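Local atomic coordinates of glucose-6-phosphate isomerase (Chlamydia trachomatis D/UW-3/CX, PDB entry 6OTU), a protein that catalyses the reversible isomerisation of glucose-6-phosphate to fructose-6-phosphate. Residues Met167-Gln172 and Leu281-Phe285; Ala272-Gly278 and Phe290-Leu294; Ile404-Gln410 and Leu459-Ser465. All coordinates share one frame; numbering follows the deposited sequence.

Contact 1 of 3, residues Met167-Gln172 and Leu281-Phe285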
# COMPACT_ATOMS: atom_id res chain seq x y z
N MET A 167 -9.42 -11.95 -0.88
CA MET A 167 -9.76 -13.25 -1.45
C MET A 167 -10.75 -13.11 -2.60
O MET A 167 -10.65 -13.83 -3.59
CB MET A 167 -10.30 -14.19 -0.36
CG MET A 167 -9.23 -14.71 0.63
SD MET A 167 -7.74 -15.47 -0.13
CE MET A 167 -6.58 -14.10 -0.06
N TYR A 168 -11.69 -12.17 -2.49
CA TYR A 168 -12.67 -11.97 -3.55
C TYR A 168 -11.98 -11.57 -4.86
O TYR A 168 -12.25 -12.15 -5.92
CB TYR A 168 -13.71 -10.92 -3.13
CG TYR A 168 -14.51 -10.43 -4.31
CD1 TYR A 168 -15.52 -11.20 -4.86
CD2 TYR A 168 -14.20 -9.22 -4.93
CE1 TYR A 168 -16.22 -10.77 -5.97
CE2 TYR A 168 -14.88 -8.79 -6.04
CZ TYR A 168 -15.89 -9.57 -6.57
OH TYR A 168 -16.59 -9.13 -7.69
N PHE A 169 -11.08 -10.59 -4.81
CA PHE A 169 -10.36 -10.22 -6.03
C PHE A 169 -9.39 -11.30 -6.47
O PHE A 169 -9.10 -11.41 -7.67
CB PHE A 169 -9.64 -8.88 -5.84
CG PHE A 169 -10.57 -7.71 -5.80
CD1 PHE A 169 -11.00 -7.10 -6.97
CD2 PHE A 169 -11.08 -7.25 -4.58
CE1 PHE A 169 -11.89 -6.03 -6.91
CE2 PHE A 169 -11.96 -6.19 -4.53
CZ PHE A 169 -12.36 -5.58 -5.69
N ALA A 170 -8.89 -12.13 -5.55
CA ALA A 170 -7.99 -13.20 -5.97
C ALA A 170 -8.72 -14.21 -6.84
O ALA A 170 -8.16 -14.74 -7.80
CB ALA A 170 -7.39 -13.90 -4.75
N MET A 171 -9.98 -14.49 -6.51
CA MET A 171 -10.75 -15.51 -7.19
C MET A 171 -11.55 -14.98 -8.36
O MET A 171 -12.04 -15.79 -9.16
CB MET A 171 -11.70 -16.18 -6.20
CG MET A 171 -11.02 -16.95 -5.13
SD MET A 171 -12.22 -17.61 -3.95
CE MET A 171 -11.09 -17.86 -2.59
N GLN A 172 -11.72 -13.66 -8.44
CA GLN A 172 -12.55 -13.06 -9.48
C GLN A 172 -12.15 -13.53 -10.88
O GLN A 172 -13.02 -13.70 -11.74
CB GLN A 172 -12.43 -11.54 -9.37
CG GLN A 172 -13.49 -10.74 -10.07
CD GLN A 172 -13.21 -9.24 -9.95
OE1 GLN A 172 -12.09 -8.78 -10.20
NE2 GLN A 172 -14.22 -8.47 -9.56
N LEU A 281 -17.83 -14.59 -0.48
CA LEU A 281 -17.23 -15.48 -1.48
C LEU A 281 -18.26 -16.45 -2.03
O LEU A 281 -18.35 -16.65 -3.24
CB LEU A 281 -16.05 -16.24 -0.87
CG LEU A 281 -14.86 -15.38 -0.39
CD1 LEU A 281 -13.82 -16.26 0.31
CD2 LEU A 281 -14.23 -14.61 -1.53
N GLY A 282 -19.06 -17.06 -1.14
CA GLY A 282 -20.08 -17.98 -1.60
C GLY A 282 -21.10 -17.34 -2.54
O GLY A 282 -21.50 -17.93 -3.54
N PHE A 283 -21.51 -16.10 -2.23
CA PHE A 283 -22.47 -15.41 -3.09
C PHE A 283 -21.85 -15.06 -4.44
O PHE A 283 -22.48 -15.25 -5.49
CB PHE A 283 -22.97 -14.15 -2.38
CG PHE A 283 -23.90 -13.31 -3.21
CD1 PHE A 283 -25.27 -13.56 -3.23
CD2 PHE A 283 -23.42 -12.24 -3.96
CE1 PHE A 283 -26.13 -12.78 -3.99
CE2 PHE A 283 -24.28 -11.45 -4.71
CZ PHE A 283 -25.64 -11.72 -4.72
N ALA A 284 -20.62 -14.55 -4.43
CA ALA A 284 -19.96 -14.18 -5.68
C ALA A 284 -19.80 -15.38 -6.59
O ALA A 284 -20.25 -15.36 -7.74
CB ALA A 284 -18.59 -13.55 -5.39
N PHE A 285 -19.19 -16.44 -6.09
CA PHE A 285 -18.70 -17.52 -6.94
C PHE A 285 -19.40 -18.85 -6.72
O PHE A 285 -19.02 -19.83 -7.38
CB PHE A 285 -17.19 -17.69 -6.73
CG PHE A 285 -16.44 -16.38 -6.67
CD1 PHE A 285 -16.40 -15.54 -7.77
CD2 PHE A 285 -15.78 -15.99 -5.51
CE1 PHE A 285 -15.72 -14.34 -7.72
CE2 PHE A 285 -15.09 -14.79 -5.47
CZ PHE A 285 -15.06 -13.97 -6.57

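Contact 2 of 3, residues Ala272-Gly278 and Phe290-Leu294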
# COMPACT_ATOMS: atom_id res chain seq x y z
N ALA A 272 -10.99 -14.95 7.36
CA ALA A 272 -11.45 -15.05 5.97
C ALA A 272 -11.97 -16.44 5.62
O ALA A 272 -12.83 -16.57 4.74
CB ALA A 272 -10.33 -14.65 5.01
N THR A 273 -11.49 -17.50 6.29
CA THR A 273 -12.02 -18.85 6.03
C THR A 273 -13.26 -19.18 6.86
O THR A 273 -13.81 -20.28 6.70
CB THR A 273 -10.97 -19.92 6.31
OG1 THR A 273 -10.59 -19.87 7.70
CG2 THR A 273 -9.75 -19.77 5.42
N SER A 274 -13.69 -18.28 7.75
CA SER A 274 -14.93 -18.46 8.48
C SER A 274 -16.07 -17.87 7.64
O SER A 274 -15.89 -17.53 6.47
CB SER A 274 -14.85 -17.83 9.87
OG SER A 274 -14.86 -16.41 9.79
N MET A 275 -17.25 -17.72 8.24
CA MET A 275 -18.34 -17.08 7.52
C MET A 275 -18.07 -15.60 7.22
O MET A 275 -18.80 -15.01 6.41
CB MET A 275 -19.64 -17.22 8.31
CG MET A 275 -20.07 -18.68 8.53
SD MET A 275 -20.19 -19.67 7.02
CE MET A 275 -21.32 -18.66 6.09
N VAL A 276 -17.05 -14.99 7.84
CA VAL A 276 -16.63 -13.64 7.49
C VAL A 276 -16.31 -13.54 5.99
O VAL A 276 -16.72 -12.58 5.31
CB VAL A 276 -15.43 -13.21 8.35
CG1 VAL A 276 -14.85 -11.87 7.84
CG2 VAL A 276 -15.84 -13.11 9.80
N GLY A 277 -15.58 -14.53 5.47
CA GLY A 277 -15.37 -14.64 4.03
C GLY A 277 -16.39 -15.53 3.33
O GLY A 277 -16.63 -15.37 2.13
N GLY A 278 -17.00 -16.45 4.07
CA GLY A 278 -17.84 -17.46 3.42
C GLY A 278 -19.04 -16.88 2.70
O GLY A 278 -19.39 -17.32 1.60
N PHE A 290 -16.15 -21.73 -2.52
CA PHE A 290 -15.72 -21.49 -1.14
C PHE A 290 -15.14 -22.76 -0.50
O PHE A 290 -14.16 -22.69 0.24
CB PHE A 290 -16.87 -20.93 -0.30
CG PHE A 290 -16.54 -20.77 1.16
CD1 PHE A 290 -15.64 -19.81 1.58
CD2 PHE A 290 -17.13 -21.58 2.11
CE1 PHE A 290 -15.33 -19.66 2.93
CE2 PHE A 290 -16.83 -21.44 3.47
CZ PHE A 290 -15.93 -20.48 3.88
N ILE A 291 -15.71 -23.92 -0.82
CA ILE A 291 -15.16 -25.17 -0.29
C ILE A 291 -13.76 -25.43 -0.85
O ILE A 291 -12.86 -25.90 -0.14
CB ILE A 291 -16.13 -26.33 -0.59
CG1 ILE A 291 -17.46 -26.11 0.15
CG2 ILE A 291 -15.50 -27.68 -0.23
CD1 ILE A 291 -17.28 -25.84 1.61
N GLU A 292 -13.55 -25.15 -2.15
CA GLU A 292 -12.22 -25.31 -2.72
C GLU A 292 -11.22 -24.40 -2.03
O GLU A 292 -10.08 -24.81 -1.76
CB GLU A 292 -12.24 -25.02 -4.22
CG GLU A 292 -13.08 -25.98 -5.01
CD GLU A 292 -13.09 -25.63 -6.48
OE1 GLU A 292 -13.79 -26.33 -7.25
OE2 GLU A 292 -12.40 -24.66 -6.87
N PHE A 293 -11.63 -23.17 -1.75
CA PHE A 293 -10.83 -22.23 -0.96
C PHE A 293 -10.48 -22.81 0.41
O PHE A 293 -9.34 -22.70 0.87
CB PHE A 293 -11.61 -20.92 -0.85
CG PHE A 293 -11.12 -19.97 0.21
CD1 PHE A 293 -9.88 -19.35 0.09
CD2 PHE A 293 -11.95 -19.62 1.27
CE1 PHE A 293 -9.45 -18.41 1.04
CE2 PHE A 293 -11.53 -18.71 2.22
CZ PHE A 293 -10.27 -18.10 2.11
N LEU A 294 -11.47 -23.44 1.09
CA LEU A 294 -11.21 -24.07 2.38
C LEU A 294 -10.24 -25.24 2.25
O LEU A 294 -9.37 -25.43 3.11
CB LEU A 294 -12.51 -24.54 3.05
CG LEU A 294 -13.57 -23.53 3.51
CD1 LEU A 294 -14.66 -24.17 4.41
CD2 LEU A 294 -12.94 -22.29 4.17

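Contact 3 of 3, residues Ile404-Gln410 and Leu459-Ser465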
# COMPACT_ATOMS: atom_id res chain seq x y z
N ILE A 404 5.78 -12.95 -5.48
CA ILE A 404 4.75 -13.95 -5.70
C ILE A 404 4.36 -13.94 -7.17
O ILE A 404 4.00 -12.89 -7.71
CB ILE A 404 3.51 -13.71 -4.82
CG1 ILE A 404 3.93 -13.50 -3.36
CG2 ILE A 404 2.52 -14.88 -4.98
CD1 ILE A 404 2.79 -13.50 -2.35
N GLY A 405 4.39 -15.12 -7.80
CA GLY A 405 4.08 -15.20 -9.21
C GLY A 405 3.40 -16.50 -9.63
O GLY A 405 3.29 -17.46 -8.86
N PHE A 406 2.95 -16.50 -10.88
CA PHE A 406 2.24 -17.63 -11.45
C PHE A 406 2.72 -17.87 -12.87
O PHE A 406 3.18 -16.94 -13.56
CB PHE A 406 0.72 -17.43 -11.40
CG PHE A 406 0.23 -17.08 -10.04
CD1 PHE A 406 -0.08 -18.07 -9.13
CD2 PHE A 406 0.15 -15.75 -9.63
CE1 PHE A 406 -0.50 -17.76 -7.83
CE2 PHE A 406 -0.28 -15.43 -8.34
CZ PHE A 406 -0.60 -16.45 -7.44
N LEU A 407 2.65 -19.14 -13.29
CA LEU A 407 3.01 -19.50 -14.65
C LEU A 407 1.93 -19.16 -15.67
O LEU A 407 2.23 -19.07 -16.87
CB LEU A 407 3.32 -21.00 -14.73
CG LEU A 407 4.45 -21.47 -13.80
CD1 LEU A 407 4.71 -22.95 -13.97
CD2 LEU A 407 5.73 -20.67 -14.01
N HIS A 408 0.68 -18.97 -15.24
CA HIS A 408 -0.43 -18.82 -16.16
C HIS A 408 -1.42 -17.80 -15.64
O HIS A 408 -1.59 -17.64 -14.43
CB HIS A 408 -1.18 -20.14 -16.39
CG HIS A 408 -0.35 -21.17 -17.08
ND1 HIS A 408 -0.09 -21.11 -18.43
CD2 HIS A 408 0.30 -22.25 -16.60
CE1 HIS A 408 0.69 -22.13 -18.76
NE2 HIS A 408 0.93 -22.84 -17.67
N ASN A 409 -2.08 -17.12 -16.58
CA ASN A 409 -3.06 -16.13 -16.17
C ASN A 409 -4.38 -16.81 -15.79
O ASN A 409 -4.62 -18.00 -16.04
CB ASN A 409 -3.26 -15.09 -17.27
CG ASN A 409 -3.78 -15.68 -18.57
OD1 ASN A 409 -4.89 -16.22 -18.62
ND2 ASN A 409 -2.99 -15.55 -19.64
N GLN A 410 -5.25 -16.03 -15.14
CA GLN A 410 -6.54 -16.56 -14.70
C GLN A 410 -7.59 -16.50 -15.80
O GLN A 410 -8.42 -17.41 -15.91
CB GLN A 410 -7.04 -15.79 -13.48
CG GLN A 410 -6.29 -16.04 -12.20
CD GLN A 410 -6.86 -15.23 -11.05
OE1 GLN A 410 -6.74 -14.00 -11.02
NE2 GLN A 410 -7.53 -15.91 -10.12
N LEU A 459 7.94 -17.35 -4.71
CA LEU A 459 6.92 -18.36 -4.52
C LEU A 459 6.04 -18.39 -5.76
O LEU A 459 5.50 -17.35 -6.16
CB LEU A 459 6.10 -18.05 -3.27
CG LEU A 459 5.04 -19.09 -2.91
CD1 LEU A 459 5.69 -20.44 -2.61
CD2 LEU A 459 4.21 -18.59 -1.74
N VAL A 460 5.88 -19.57 -6.38
CA VAL A 460 5.14 -19.69 -7.63
C VAL A 460 4.20 -20.88 -7.58
O VAL A 460 4.57 -21.96 -7.10
CB VAL A 460 6.08 -19.84 -8.86
CG1 VAL A 460 5.32 -19.54 -10.16
CG2 VAL A 460 7.28 -18.95 -8.74
N ALA A 461 2.99 -20.70 -8.12
CA ALA A 461 2.06 -21.78 -8.41
C ALA A 461 1.74 -21.76 -9.90
O ALA A 461 2.04 -20.78 -10.60
CB ALA A 461 0.78 -21.67 -7.58
N GLN A 462 1.15 -22.85 -10.40
CA GLN A 462 0.76 -22.91 -11.81
C GLN A 462 -0.20 -21.78 -12.18
O GLN A 462 -0.06 -21.14 -13.23
CB GLN A 462 0.09 -24.24 -12.14
CG GLN A 462 1.04 -25.37 -12.37
CD GLN A 462 1.99 -25.10 -13.50
OE1 GLN A 462 1.68 -24.40 -14.46
NE2 GLN A 462 3.18 -25.67 -13.39
N GLN A 463 -1.20 -21.55 -11.34
CA GLN A 463 -2.26 -20.61 -11.68
C GLN A 463 -2.98 -20.26 -10.40
O GLN A 463 -3.15 -21.11 -9.53
CB GLN A 463 -3.21 -21.22 -12.73
CG GLN A 463 -4.34 -20.34 -13.22
CD GLN A 463 -5.40 -21.11 -14.00
OE1 GLN A 463 -5.93 -22.11 -13.52
NE2 GLN A 463 -5.69 -20.67 -15.22
N LEU A 464 -3.33 -18.99 -10.26
CA LEU A 464 -4.14 -18.55 -9.14
C LEU A 464 -5.53 -19.14 -9.29
O LEU A 464 -6.13 -19.11 -10.36
CB LEU A 464 -4.18 -17.02 -9.09
CG LEU A 464 -4.92 -16.33 -7.93
CD1 LEU A 464 -4.46 -16.85 -6.57
CD2 LEU A 464 -4.78 -14.82 -8.01
N SER A 465 -6.05 -19.69 -8.20
CA SER A 465 -7.33 -20.38 -8.20
C SER A 465 -7.92 -20.24 -6.80
O SER A 465 -7.25 -19.75 -5.88
CB SER A 465 -7.17 -21.85 -8.57
OG SER A 465 -6.39 -22.51 -7.58
O HOH W 1 -2.89 -16.93 -12.15

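Contact 1 of 3, residues Met167-Gln172 and Leu281-Phe285
Tyr168 and Phe285 bring their rings together almost in parallel, with planes 18° apart, but slid so far that they barely overlap. The centroids lie 5.3 Å apart, and the touch is between CD1 of Tyr168 and CZ of Phe285, 3.3 Å from each other. The Phe285 ring is itself sandwiched. The methyl group of Ala284, its own neighbour in the chain, sits over the centre of one face, and the carbonyl O of Met171 lies above the other, toward the rim. Ala284 serves a second ring as well, because its CB meets the edge of the Tyr168 ring, 3.7 Å from CE1; alanine suits the place in that its small methyl group touches both aromatics at once. Met171 comes to Phe285 from its own helix. CB makes an off-centre CH-pi contact, 4.2 Å from the ring centroid, and SD lies obliquely, 5.0 Å from the same centroid, a Met-aromatic contact. The chain beyond CG is extended (chi2 176°), which carries CE past the phenyl ring to CD1 of Leu281. Here helices 162-172 and 275-285 pack side by side, and their segments 167-172 and 281-285 run nearly parallel with axes 10.6 Å apart. Such pairing of helices flanking a parallel sheet belongs to the alpha-beta-alpha sandwich of the sugar isomerase (SIS) fold, and Tyr168 also reaches Ile181 of strand 180-184. One turn before Phe285, Leu281 fills the place where the backbones come closest. Its CD2 lies 3.7 Å from the backbone N of Tyr168, while CD1 leans on CB of Met167. The phenol of Tyr168 has a polar partner on its own helix: NE2 of Gln172 donates to OH at a bent angle of 140°, tying the ring's far end to the next turn.

Contact 2 of 3, residues Ala272-Gly278 and Phe290-Leu294
The Phe290 ring is held between two aliphatic groups. CA of Gly278 stands over one face, 3.7 Å from the centroid in a CH-pi contact, and CG of Leu294, one turn further along the same helix, lies above the opposite face. At the edge of this ring is the carbonyl O of Thr273, 3.5 Å from CZ. Glycine suits position 278 because the backbone itself meets the phenyl ring, with no side chain to hold it off. Phe293 is met differently: the carbonyl O of Ala272 lies near its ring plane at the edge, 3.6 Å from CE2, and CE1 of Phe290 is at its edge too. Both phenylalanines have CG anti to the backbone N (chi1 175° and 165°), which sends the rings from helix 287-303 toward the other segment. Thr273 presents CG2 to CZ of Phe293 at 3.7 Å, the two side chains crossing at about a right angle, while its hydroxyl OG1 is engaged by Thr111 and Arg112. Leu294 brings CD2 to within 3.3 Å of the carbonyl O of Thr273. Ser274 is the N-cap of helix 275-285, OG accepting from Val276 N at 3.3 Å and also bonding to Ser271 O. The motif is a pair of consecutive helices: 287-303 folds back so that its rings pack on the N-terminal turn of 275-285 and the loop leading into it.

Contact 3 of 3, residues Ile404-Gln410 and Leu459-Ser465
Phe406 runs from its backbone toward Leu464, and its contacts shift from Ala461 near CB to Leu464 at the ring. CB lies 3.7 Å from the carbonyl O of Ala461; CD1 comes within 3.6 Å of the backbone N of Leu464 and also touches CB of Ala461; CZ reaches CD1 of Leu464. Over one face of the ring sits CB of Leu464, a CH-pi contact 4.0 Å from the centroid. Phenylalanine suits the corner where both strands turn out of the sheet, since its wide apolar face receives the Leu464 side chain. Backbone bonds join the strands: Gly405 N to Leu459 O, a weak one from Ala461 N to Gly405 O, and Leu407 N to Ala461 O. Beyond the corner, side chains and a water take over. NE2 of Gln463 donates to Asn409 O at 3.0 Å and 167°, in the plane of its own amide, while the water bridges His408 O and Leu464 N. The amide of Gln410 lies against Leu464, with NE2 3.4 Å from CG; NE2 bonds weakly to Leu464 O, and to Ala170 O and Ser174 OG outside the pair. On the side of Val460, CG1 packs against CD2 of Leu407 near the dimer interface, where Leu532 and Thr533 of the second subunit add cover. Neighbouring parallel strands, the second leading through the N-cap Ser465 into helix 466-487, are typical of the alpha/beta sheet of a phosphoglucose isomerase SIS domain.

From the N terminus, helix 162-172 comes first, and contact 1 closes a loop of 108 residues that holds most of the five-stranded parallel sheet before the chain returns as helix 275-285. Contact 2 opens inside that loop, at 272-278, and closes after it at 290-294, so the two cross and share helix 275-285; Phe293 packs on Met167, Met171 and Leu281, joining them in one core. Contact 3 follows in series, closing a 48-residue loop between adjacent strands of the six-stranded mixed sheet. It meets contact 1 where Gln410 NE2 probably bonds Ala170 O: helix 162-172, beside the five-stranded sheet, meets the loop after strand 401-406 of the mixed sheet. Contacts 2 and 3 do not touch.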